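Local coordinates for protein putative glycyl-glycine endopeptidase lytM (Ruminococcus gnavus, PDB 3NYY) that probably acts as a metalloendopeptidase of the M23 peptidase family and is putatively a cutter of glycyl-glycine peptide bonds, at residues 20-25 with 43-48; 85-90 with 235-240; 148-153 with 184-189. All coordinates share one frame; numbering follows the deposited sequence.

Contact 1 of 3, residues 20-25 with 43-48; sequences RQPVSE and LYWMAT
The hydroxyl of Y44, facing S24 across the contact, is gripped from more than one quarter: water 1 donates to Y44 OH over 3.0 Å, and the carboxylate of E51 bonds to it as well. S24 OG lies 3.4 Å from Y44 OH, while its capping bond runs to the backbone N of M27, at the start of helix 25-31. E51 also takes the backbone N-H of S24, so one acidic side chain ties the loop to the tyrosine.

A second anchor is the indole of W45. Its NE1 donates an almost straight hydrogen bond of 2.8 Å to P22 O, which lies close to the ring plane; seen from the acceptor, the donor stands 37° out of the carbonyl plane. P22 CD packs 3.7 Å from the same NE1, and V23 CG2 comes within 3.9 Å of W45 CZ2. At the far end of the indole, W45 CH2 meets the amide of Q21, with NE2 at 3.4 Å. The glutamine bends at its second torsion (chi2 -86°), which brings the amide to the ring with the two planes 71° apart; its NE2 bonds to F18 O and its OE1 to the indole N-H of W88, both outside the contact. The W45 ring also stacks with F50, just after helix 37-48.

A phenylalanine in place of W45 would probably leave the carbonyl of P22 without its buried donor and open a gap beside Q21 and V23. The contact thus illustrates how a loop lacking regular structure can be fixed within the LytM N-terminal domain: polar groups of the loop backbone are satisfied by side chains in a largely buried setting, with apolar packing filling in round them.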
loop_
_atom_site.group_PDB
_atom_site.type_symbol
_atom_site.label_atom_id
_atom_site.label_comp_id
_atom_site.label_asym_id
_atom_site.label_seq_id
_atom_site.Cartn_x
_atom_site.Cartn_y
_atom_site.Cartn_z
ATOM N N ARG A 20 -14.778 8.282 2.439
ATOM C CA ARG A 20 -14.011 7.072 2.762
ATOM C C ARG A 20 -14.448 5.810 2.003
ATOM O O ARG A 20 -13.648 4.904 1.806
ATOM C CB ARG A 20 -14.043 6.863 4.281
ATOM C CG ARG A 20 -13.255 5.618 4.776
ATOM C CD ARG A 20 -13.059 5.609 6.287
ATOM N NE ARG A 20 -14.321 5.829 6.998
ATOM C CZ ARG A 20 -15.145 4.886 7.421
ATOM N NH1 ARG A 20 -14.873 3.595 7.242
ATOM N NH2 ARG A 20 -16.290 5.233 8.005
ATOM N N GLN A 21 -15.716 5.755 1.577
ATOM C CA GLN A 21 -16.283 4.655 0.782
ATOM C C GLN A 21 -16.189 3.320 1.499
ATOM O O GLN A 21 -15.549 2.409 1.018
ATOM C CB GLN A 21 -15.614 4.583 -0.589
ATOM C CG GLN A 21 -15.777 5.805 -1.433
ATOM C CD GLN A 21 -17.040 5.862 -2.257
ATOM O OE1 GLN A 21 -17.243 5.052 -3.173
ATOM N NE2 GLN A 21 -17.924 6.858 -1.930
ATOM N N PRO A 22 -16.800 3.209 2.691
ATOM C CA PRO A 22 -16.598 1.976 3.493
ATOM C C PRO A 22 -17.371 0.804 2.873
ATOM O O PRO A 22 -18.587 0.802 2.906
ATOM C CB PRO A 22 -17.158 2.364 4.848
ATOM C CG PRO A 22 -18.116 3.451 4.608
ATOM C CD PRO A 22 -17.654 4.180 3.384
ATOM N N VAL A 23 -16.660 -0.205 2.387
ATOM C CA VAL A 23 -17.301 -1.360 1.723
ATOM C C VAL A 23 -16.698 -2.633 2.293
ATOM O O VAL A 23 -15.514 -2.916 2.064
ATOM C CB VAL A 23 -17.110 -1.285 0.211
ATOM C CG1 VAL A 23 -17.810 -2.463 -0.473
ATOM C CG2 VAL A 23 -17.653 0.064 -0.339
ATOM N N SER A 24 -17.510 -3.364 3.046
ATOM C CA SER A 24 -17.158 -4.667 3.591
ATOM C C SER A 24 -16.851 -5.717 2.534
ATOM O O SER A 24 -17.223 -5.599 1.388
ATOM C CB SER A 24 -18.336 -5.210 4.395
ATOM O OG SER A 24 -19.468 -5.527 3.559
ATOM N N GLU A 25 -16.186 -6.792 2.927
ATOM C CA GLU A 25 -15.894 -7.840 1.929
ATOM C C GLU A 25 -17.186 -8.507 1.396
ATOM O O GLU A 25 -17.259 -8.847 0.209
ATOM C CB GLU A 25 -14.860 -8.869 2.456
ATOM C CG GLU A 25 -13.398 -8.308 2.607
ATOM C CD GLU A 25 -12.827 -7.581 1.337
ATOM O OE1 GLU A 25 -12.970 -8.097 0.200
ATOM O OE2 GLU A 25 -12.219 -6.477 1.482
ATOM N N LEU A 43 -27.528 2.391 -1.347
ATOM C CA LEU A 43 -28.573 1.818 -0.477
ATOM C C LEU A 43 -27.997 1.145 0.759
ATOM O O LEU A 43 -28.543 1.252 1.850
ATOM C CB LEU A 43 -29.452 0.859 -1.277
ATOM C CG LEU A 43 -30.336 1.573 -2.311
ATOM C CD1 LEU A 43 -30.917 0.550 -3.325
ATOM C CD2 LEU A 43 -31.441 2.394 -1.673
ATOM N N TYR A 44 -26.902 0.443 0.577
ATOM C CA TYR A 44 -26.175 -0.182 1.648
ATOM C C TYR A 44 -25.728 0.833 2.676
ATOM O O TYR A 44 -25.928 0.608 3.891
ATOM C CB TYR A 44 -24.997 -0.938 1.056
ATOM C CG TYR A 44 -24.043 -1.481 2.054
ATOM C CD1 TYR A 44 -24.357 -2.626 2.781
ATOM C CD2 TYR A 44 -22.805 -0.886 2.262
ATOM C CE1 TYR A 44 -23.467 -3.163 3.700
ATOM C CE2 TYR A 44 -21.902 -1.426 3.194
ATOM C CZ TYR A 44 -22.251 -2.566 3.905
ATOM O OH TYR A 44 -21.387 -3.079 4.821
ATOM N N TRP A 45 -25.183 1.965 2.210
ATOM C CA TRP A 45 -24.774 3.023 3.148
ATOM C C TRP A 45 -25.938 3.641 3.893
ATOM O O TRP A 45 -25.828 3.962 5.085
ATOM C CB TRP A 45 -23.941 4.084 2.471
ATOM C CG TRP A 45 -22.574 3.585 2.020
ATOM C CD1 TRP A 45 -21.772 2.653 2.669
ATOM C CD2 TRP A 45 -21.858 3.984 0.838
ATOM N NE1 TRP A 45 -20.617 2.460 1.948
ATOM C CE2 TRP A 45 -20.641 3.257 0.827
ATOM C CE3 TRP A 45 -22.136 4.871 -0.210
ATOM C CZ2 TRP A 45 -19.685 3.403 -0.197
ATOM C CZ3 TRP A 45 -21.208 5.016 -1.245
ATOM C CH2 TRP A 45 -20.000 4.272 -1.236
HETATM N N MSE A 46 -27.059 3.868 3.202
HETATM C CA MSE A 46 -28.224 4.403 3.877
HETATM C C MSE A 46 -28.771 3.458 4.924
HETATM O O MSE A 46 -29.069 3.884 6.045
HETATM C CB MSE A 46 -29.326 4.759 2.851
HETATM C CG MSE A 46 -29.060 6.039 2.076
HETATM SE SE MSE A 46 -29.014 7.619 3.156
HETATM C CE MSE A 46 -27.277 8.137 3.078
ATOM N N ALA A 47 -28.859 2.181 4.591
ATOM C CA ALA A 47 -29.465 1.204 5.481
ATOM C C ALA A 47 -28.564 0.919 6.691
ATOM O O ALA A 47 -29.089 0.537 7.732
ATOM C CB ALA A 47 -29.760 -0.093 4.726
ATOM N N THR A 48 -27.238 1.069 6.540
ATOM C CA THR A 48 -26.266 0.807 7.617
ATOM C C THR A 48 -25.705 2.077 8.281
ATOM O O THR A 48 -24.797 1.974 9.104
ATOM C CB THR A 48 -25.060 0.010 7.104
ATOM O OG1 THR A 48 -24.380 0.792 6.110
ATOM C CG2 THR A 48 -25.497 -1.366 6.503
HETATM O O HOH W 1 -21.602 -6.106 4.673
#

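Contact 2 of 3, residues 85-90 with 235-240; sequences RAIWND and YPVLRY. With SO4 (sulfate ion), chain F.
W88 reaches across to P236, V237 and Y240 with the six-membered half of its indole, and can be followed outward from CB. With CG anti to the carbonyl carbon (chi1 -71°), the ring swings toward helix 235-240. NE1, on the five-membered ring, hydrogen-bonds to Q21 OE1. CD2 and then CE3 run beside V237 CG2, CE3 at 3.9 Å. Next along the rim, CZ3 packs 3.7 Å from Y240 CB, and at the tip CH2 touches P236 CB at 3.8 Å.

Over one face of the same ring sits V237 CB, 4.1 Å from the centroid of the six-membered ring and only 4° off its normal, a clear CH-pi contact. The tyrosine is met differently: the indole edge points at the face of Y240, an edge-to-face pair with centroids 5.6 Å apart and planes at 67°. Water 2 completes the link, donating to W88 O and accepting from Y240 OH.

Nearby, V237 CG2 rests 3.6 Å from I87 O. On the far side of its helix, R85 turns the edge of its guanidinium to a sulfate, which W77 also binds.

The end of helix 77-88 is thereby wedged against helix 235-240, with V41 of helix 37-48 touching W88 and strand 216-225 backing I87 through L223 and V237 through I221.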
loop_
_atom_site.group_PDB
_atom_site.type_symbol
_atom_site.label_atom_id
_atom_site.label_comp_id
_atom_site.label_asym_id
_atom_site.label_seq_id
_atom_site.Cartn_x
_atom_site.Cartn_y
_atom_site.Cartn_z
ATOM N N ARG A 85 -23.415 6.668 -8.273
ATOM C CA ARG A 85 -23.237 6.146 -9.629
ATOM C C ARG A 85 -22.069 6.806 -10.379
ATOM O O ARG A 85 -21.383 6.167 -11.182
ATOM C CB ARG A 85 -24.531 6.288 -10.425
ATOM C CG ARG A 85 -25.657 5.342 -9.965
ATOM C CD ARG A 85 -26.840 5.593 -10.840
ATOM N NE ARG A 85 -27.916 4.670 -10.512
ATOM C CZ ARG A 85 -29.180 4.992 -10.266
ATOM N NH1 ARG A 85 -29.611 6.245 -10.314
ATOM N NH2 ARG A 85 -30.051 4.020 -9.978
ATOM N N ALA A 86 -21.786 8.077 -10.076
ATOM C CA ALA A 86 -20.669 8.773 -10.733
ATOM C C ALA A 86 -19.344 8.061 -10.383
ATOM O O ALA A 86 -18.454 7.995 -11.225
ATOM C CB ALA A 86 -20.612 10.236 -10.302
ATOM N N ILE A 87 -19.189 7.552 -9.157
ATOM C CA ILE A 87 -17.991 6.831 -8.745
ATOM C C ILE A 87 -17.947 5.415 -9.331
ATOM O O ILE A 87 -16.904 4.964 -9.792
ATOM C CB ILE A 87 -17.868 6.764 -7.223
ATOM C CG1 ILE A 87 -17.732 8.169 -6.658
ATOM C CG2 ILE A 87 -16.659 5.904 -6.696
ATOM C CD1 ILE A 87 -17.967 8.192 -5.155
ATOM N N TRP A 88 -19.085 4.725 -9.269
ATOM C CA TRP A 88 -19.135 3.261 -9.453
ATOM C C TRP A 88 -19.565 2.834 -10.846
ATOM O O TRP A 88 -19.032 1.850 -11.346
ATOM C CB TRP A 88 -20.053 2.583 -8.412
ATOM C CG TRP A 88 -19.461 2.618 -7.059
ATOM C CD1 TRP A 88 -19.474 3.675 -6.215
ATOM C CD2 TRP A 88 -18.711 1.577 -6.423
ATOM N NE1 TRP A 88 -18.759 3.348 -5.050
ATOM C CE2 TRP A 88 -18.299 2.068 -5.165
ATOM C CE3 TRP A 88 -18.341 0.288 -6.788
ATOM C CZ2 TRP A 88 -17.539 1.315 -4.286
ATOM C CZ3 TRP A 88 -17.622 -0.499 -5.860
ATOM C CH2 TRP A 88 -17.210 0.026 -4.644
ATOM N N ASN A 89 -20.503 3.535 -11.480
ATOM C CA ASN A 89 -21.195 2.962 -12.638
ATOM C C ASN A 89 -20.498 3.072 -13.990
ATOM O O ASN A 89 -20.868 2.343 -14.940
ATOM C CB ASN A 89 -22.622 3.501 -12.735
ATOM C CG ASN A 89 -23.554 2.868 -11.726
ATOM O OD1 ASN A 89 -23.141 2.508 -10.624
ATOM N ND2 ASN A 89 -24.814 2.703 -12.116
ATOM N N ASP A 90 -19.536 3.991 -14.102
ATOM C CA ASP A 90 -18.814 4.209 -15.352
ATOM C C ASP A 90 -17.539 3.377 -15.476
ATOM O O ASP A 90 -16.944 3.351 -16.569
ATOM C CB ASP A 90 -18.458 5.691 -15.598
ATOM C CG ASP A 90 -19.672 6.598 -15.727
ATOM O OD1 ASP A 90 -20.815 6.114 -15.976
ATOM O OD2 ASP A 90 -19.473 7.827 -15.574
ATOM N N TYR A 235 -10.158 3.389 -3.635
ATOM C CA TYR A 235 -9.764 2.030 -3.353
ATOM C C TYR A 235 -10.891 1.000 -3.574
ATOM O O TYR A 235 -10.690 0.003 -4.279
ATOM C CB TYR A 235 -9.157 1.913 -1.933
ATOM C CG TYR A 235 -8.803 0.497 -1.549
ATOM C CD1 TYR A 235 -7.575 -0.026 -1.944
ATOM C CD2 TYR A 235 -9.689 -0.330 -0.835
ATOM C CE1 TYR A 235 -7.205 -1.315 -1.624
ATOM C CE2 TYR A 235 -9.284 -1.664 -0.517
ATOM C CZ TYR A 235 -8.049 -2.120 -0.953
ATOM O OH TYR A 235 -7.575 -3.427 -0.688
ATOM N N PRO A 236 -12.096 1.236 -3.009
ATOM C CA PRO A 236 -13.112 0.176 -3.196
ATOM C C PRO A 236 -13.561 -0.064 -4.644
ATOM O O PRO A 236 -13.733 -1.241 -5.058
ATOM C CB PRO A 236 -14.256 0.626 -2.254
ATOM C CG PRO A 236 -13.510 1.456 -1.173
ATOM C CD PRO A 236 -12.501 2.215 -1.988
ATOM N N VAL A 237 -13.692 1.003 -5.428
ATOM C CA VAL A 237 -14.019 0.835 -6.866
ATOM C C VAL A 237 -12.869 0.171 -7.632
ATOM O O VAL A 237 -13.087 -0.650 -8.503
ATOM C CB VAL A 237 -14.552 2.107 -7.491
ATOM C CG1 VAL A 237 -13.462 3.158 -7.758
ATOM C CG2 VAL A 237 -15.346 1.817 -8.834
ATOM N N LEU A 238 -11.623 0.417 -7.203
ATOM C CA LEU A 238 -10.490 -0.273 -7.809
ATOM C C LEU A 238 -10.560 -1.751 -7.507
ATOM O O LEU A 238 -10.315 -2.556 -8.402
ATOM C CB LEU A 238 -9.148 0.288 -7.341
ATOM C CG LEU A 238 -8.735 1.603 -7.970
ATOM C CD1 LEU A 238 -7.610 2.293 -7.202
ATOM C CD2 LEU A 238 -8.312 1.416 -9.499
ATOM N N ARG A 239 -10.879 -2.113 -6.247
ATOM C CA ARG A 239 -11.025 -3.526 -5.875
ATOM C C ARG A 239 -12.114 -4.190 -6.668
ATOM O O ARG A 239 -11.973 -5.332 -7.106
ATOM C CB ARG A 239 -11.319 -3.684 -4.386
ATOM C CG ARG A 239 -10.160 -3.322 -3.501
ATOM C CD ARG A 239 -8.971 -4.216 -3.685
ATOM N NE ARG A 239 -9.267 -5.646 -3.679
ATOM C CZ ARG A 239 -9.262 -6.431 -2.611
ATOM N NH1 ARG A 239 -9.008 -5.947 -1.388
ATOM N NH2 ARG A 239 -9.491 -7.735 -2.772
ATOM N N TYR A 240 -13.203 -3.453 -6.897
ATOM C CA TYR A 240 -14.329 -3.938 -7.707
ATOM C C TYR A 240 -13.929 -4.205 -9.157
ATOM O O TYR A 240 -14.388 -5.193 -9.754
ATOM C CB TYR A 240 -15.487 -2.935 -7.604
ATOM C CG TYR A 240 -16.483 -2.873 -8.728
ATOM C CD1 TYR A 240 -17.616 -3.672 -8.714
ATOM C CD2 TYR A 240 -16.318 -1.975 -9.761
ATOM C CE1 TYR A 240 -18.549 -3.582 -9.733
ATOM C CE2 TYR A 240 -17.213 -1.884 -10.799
ATOM C CZ TYR A 240 -18.341 -2.696 -10.768
ATOM O OH TYR A 240 -19.246 -2.600 -11.797
HETATM S S SO4 F . -33.162 6.268 -9.637
HETATM O O1 SO4 F . -32.113 5.656 -8.814
HETATM O O2 SO4 F . -32.575 7.320 -10.458
HETATM O O3 SO4 F . -33.760 5.237 -10.462
HETATM O O4 SO4 F . -34.111 6.838 -8.677
HETATM O O HOH W 2 -19.132 -0.185 -13.098
#

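Contact 3 of 3, residues 148-153 with 184-189; sequences GVVTEK and LEKGDP
V150 and K153 both project from the strand toward the 184-189 loop, and each is received by backbone oxygens. V150 directs its CB to within 3.5 Å of E185 O, while CG2 packs against L184 CB at 4.3 Å. K153 is stretched out, its CG anti to the backbone N (chi1 -176°), which carries the ammonium group past the strand's edge to L184 O at 2.7 Å from NZ; the donor meets that oxygen nearly along the C=O axis.

K186 answers from the loop by lying alongside the strand, with its CG 4.0 Å from K153 N and its CE 3.6 Å from T151 O. V149 points instead to the sheet face it shares with P189, and its CG1 leans on G187 O at 3.7 Å. V149 and P189 form an antiparallel non-hydrogen-bonded pair. Beyond it, on one side, V150 bonds twice to the loop: its N-H goes to D188 O at 2.9 Å, and its carbonyl O accepts from G187 N at 2.7 Å. On the other side G148 bonds with V190.

The loop holds this shape through a type II beta turn from E185 to D188, whose backbone angles at G187 favour glycine. D188 OD2 braces it, taking the N-H of E185 from above the carboxylate plane.

On its other edge the strand pairs with 162-166, where T151 and E152 both face G164 in a classic beta bulge. A tight turn thus leads the chain into a short edge strand, 189-190, of the large antiparallel sheet in the M23 peptidase region.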
loop_
_atom_site.group_PDB
_atom_site.type_symbol
_atom_site.label_atom_id
_atom_site.label_comp_id
_atom_site.label_asym_id
_atom_site.label_seq_id
_atom_site.Cartn_x
_atom_site.Cartn_y
_atom_site.Cartn_z
ATOM N N GLY A 148 -15.183 8.813 -21.544
ATOM C CA GLY A 148 -15.245 10.213 -21.140
ATOM C C GLY A 148 -14.581 11.153 -22.091
ATOM O O GLY A 148 -14.478 10.850 -23.298
ATOM N N VAL A 149 -14.204 12.323 -21.578
ATOM C CA VAL A 149 -13.578 13.383 -22.384
ATOM C C VAL A 149 -12.337 13.806 -21.629
ATOM O O VAL A 149 -12.362 13.876 -20.401
ATOM C CB VAL A 149 -14.522 14.596 -22.581
ATOM C CG1 VAL A 149 -13.812 15.695 -23.320
ATOM C CG2 VAL A 149 -15.847 14.132 -23.298
ATOM N N VAL A 150 -11.248 14.049 -22.347
ATOM C CA VAL A 150 -10.020 14.576 -21.751
ATOM C C VAL A 150 -10.282 16.024 -21.348
ATOM O O VAL A 150 -10.508 16.885 -22.204
ATOM C CB VAL A 150 -8.801 14.532 -22.711
ATOM C CG1 VAL A 150 -7.549 15.098 -21.998
ATOM C CG2 VAL A 150 -8.565 13.095 -23.216
ATOM N N THR A 151 -10.284 16.275 -20.047
ATOM C CA THR A 151 -10.593 17.560 -19.419
ATOM C C THR A 151 -9.362 18.379 -19.073
ATOM O O THR A 151 -9.396 19.612 -19.140
ATOM C CB THR A 151 -11.390 17.319 -18.119
ATOM O OG1 THR A 151 -12.573 16.593 -18.447
ATOM C CG2 THR A 151 -11.743 18.625 -17.391
ATOM N N GLU A 152 -8.302 17.689 -18.613
ATOM C CA GLU A 152 -7.033 18.346 -18.340
ATOM C C GLU A 152 -5.902 17.461 -18.819
ATOM O O GLU A 152 -6.004 16.216 -18.786
ATOM C CB GLU A 152 -6.886 18.655 -16.841
ATOM C CG GLU A 152 -7.779 19.806 -16.374
ATOM C CD GLU A 152 -7.639 20.142 -14.902
ATOM O OE1 GLU A 152 -7.617 19.210 -14.075
ATOM O OE2 GLU A 152 -7.568 21.345 -14.565
ATOM N N LYS A 153 -4.819 18.091 -19.259
ATOM C CA LYS A 153 -3.631 17.367 -19.693
ATOM C C LYS A 153 -2.432 18.275 -19.554
ATOM O O LYS A 153 -2.373 19.344 -20.177
ATOM C CB LYS A 153 -3.749 16.901 -21.121
ATOM C CG LYS A 153 -2.545 16.050 -21.590
ATOM C CD LYS A 153 -2.509 16.002 -23.106
ATOM C CE LYS A 153 -1.301 15.170 -23.633
ATOM N NZ LYS A 153 -1.004 15.562 -25.032
ATOM N N LEU A 184 -3.311 12.274 -27.240
ATOM C CA LEU A 184 -4.589 12.798 -26.785
ATOM C C LEU A 184 -4.439 14.282 -26.459
ATOM O O LEU A 184 -3.381 14.736 -25.979
ATOM C CB LEU A 184 -5.084 12.069 -25.526
ATOM C CG LEU A 184 -5.417 10.600 -25.658
ATOM C CD1 LEU A 184 -5.559 9.974 -24.254
ATOM C CD2 LEU A 184 -6.673 10.369 -26.471
ATOM N N GLU A 185 -5.503 15.025 -26.730
ATOM C CA GLU A 185 -5.554 16.432 -26.398
ATOM C C GLU A 185 -6.834 16.703 -25.659
ATOM O O GLU A 185 -7.804 15.945 -25.786
ATOM C CB GLU A 185 -5.578 17.297 -27.650
ATOM C CG GLU A 185 -4.396 17.058 -28.567
ATOM C CD GLU A 185 -4.167 18.219 -29.513
ATOM O OE1 GLU A 185 -3.864 19.330 -29.024
ATOM O OE2 GLU A 185 -4.296 18.020 -30.736
ATOM N N LYS A 186 -6.823 17.776 -24.875
ATOM C CA LYS A 186 -8.019 18.245 -24.224
ATOM C C LYS A 186 -9.150 18.329 -25.188
ATOM O O LYS A 186 -8.967 18.849 -26.308
ATOM C CB LYS A 186 -7.819 19.621 -23.585
ATOM C CG LYS A 186 -7.093 19.534 -22.268
ATOM C CD LYS A 186 -6.551 20.884 -21.799
ATOM C CE LYS A 186 -7.646 21.843 -21.381
ATOM N NZ LYS A 186 -7.043 23.117 -20.854
ATOM N N GLY A 187 -10.312 17.830 -24.764
ATOM C CA GLY A 187 -11.513 17.807 -25.609
ATOM C C GLY A 187 -11.745 16.508 -26.358
ATOM O O GLY A 187 -12.845 16.280 -26.845
ATOM N N ASP A 188 -10.725 15.657 -26.473
ATOM C CA ASP A 188 -10.849 14.388 -27.179
ATOM C C ASP A 188 -11.698 13.414 -26.373
ATOM O O ASP A 188 -11.561 13.306 -25.162
ATOM C CB ASP A 188 -9.488 13.745 -27.425
ATOM C CG ASP A 188 -8.684 14.414 -28.552
ATOM O OD1 ASP A 188 -9.240 15.285 -29.279
ATOM O OD2 ASP A 188 -7.498 14.055 -28.674
ATOM N N PRO A 189 -12.574 12.682 -27.049
ATOM C CA PRO A 189 -13.321 11.625 -26.425
ATOM C C PRO A 189 -12.426 10.399 -26.228
ATOM O O PRO A 189 -11.574 10.130 -27.066
ATOM C CB PRO A 189 -14.432 11.349 -27.459
ATOM C CG PRO A 189 -13.764 11.615 -28.781
ATOM C CD PRO A 189 -12.872 12.804 -28.505
#

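From the N terminus, contact 1 closes first, joining the loop after helix 16-20 to helix 37-48 across an intervening run that is mostly helical. Contact 2 opens only afterwards, in series with it, and spans 144 residues rich in strand, so that helix 77-88 meets helix 235-240 late in the chain. Contact 3 is nested inside that long span, closing a shorter loop in the M23 sheet. Contact 1 is internal to the N-terminal region, and through Q21 and P236 it adjoins contact 2, which ties that region to helix 235-240; contact 3 lies apart, its centre about 32 Å from that of contact 1.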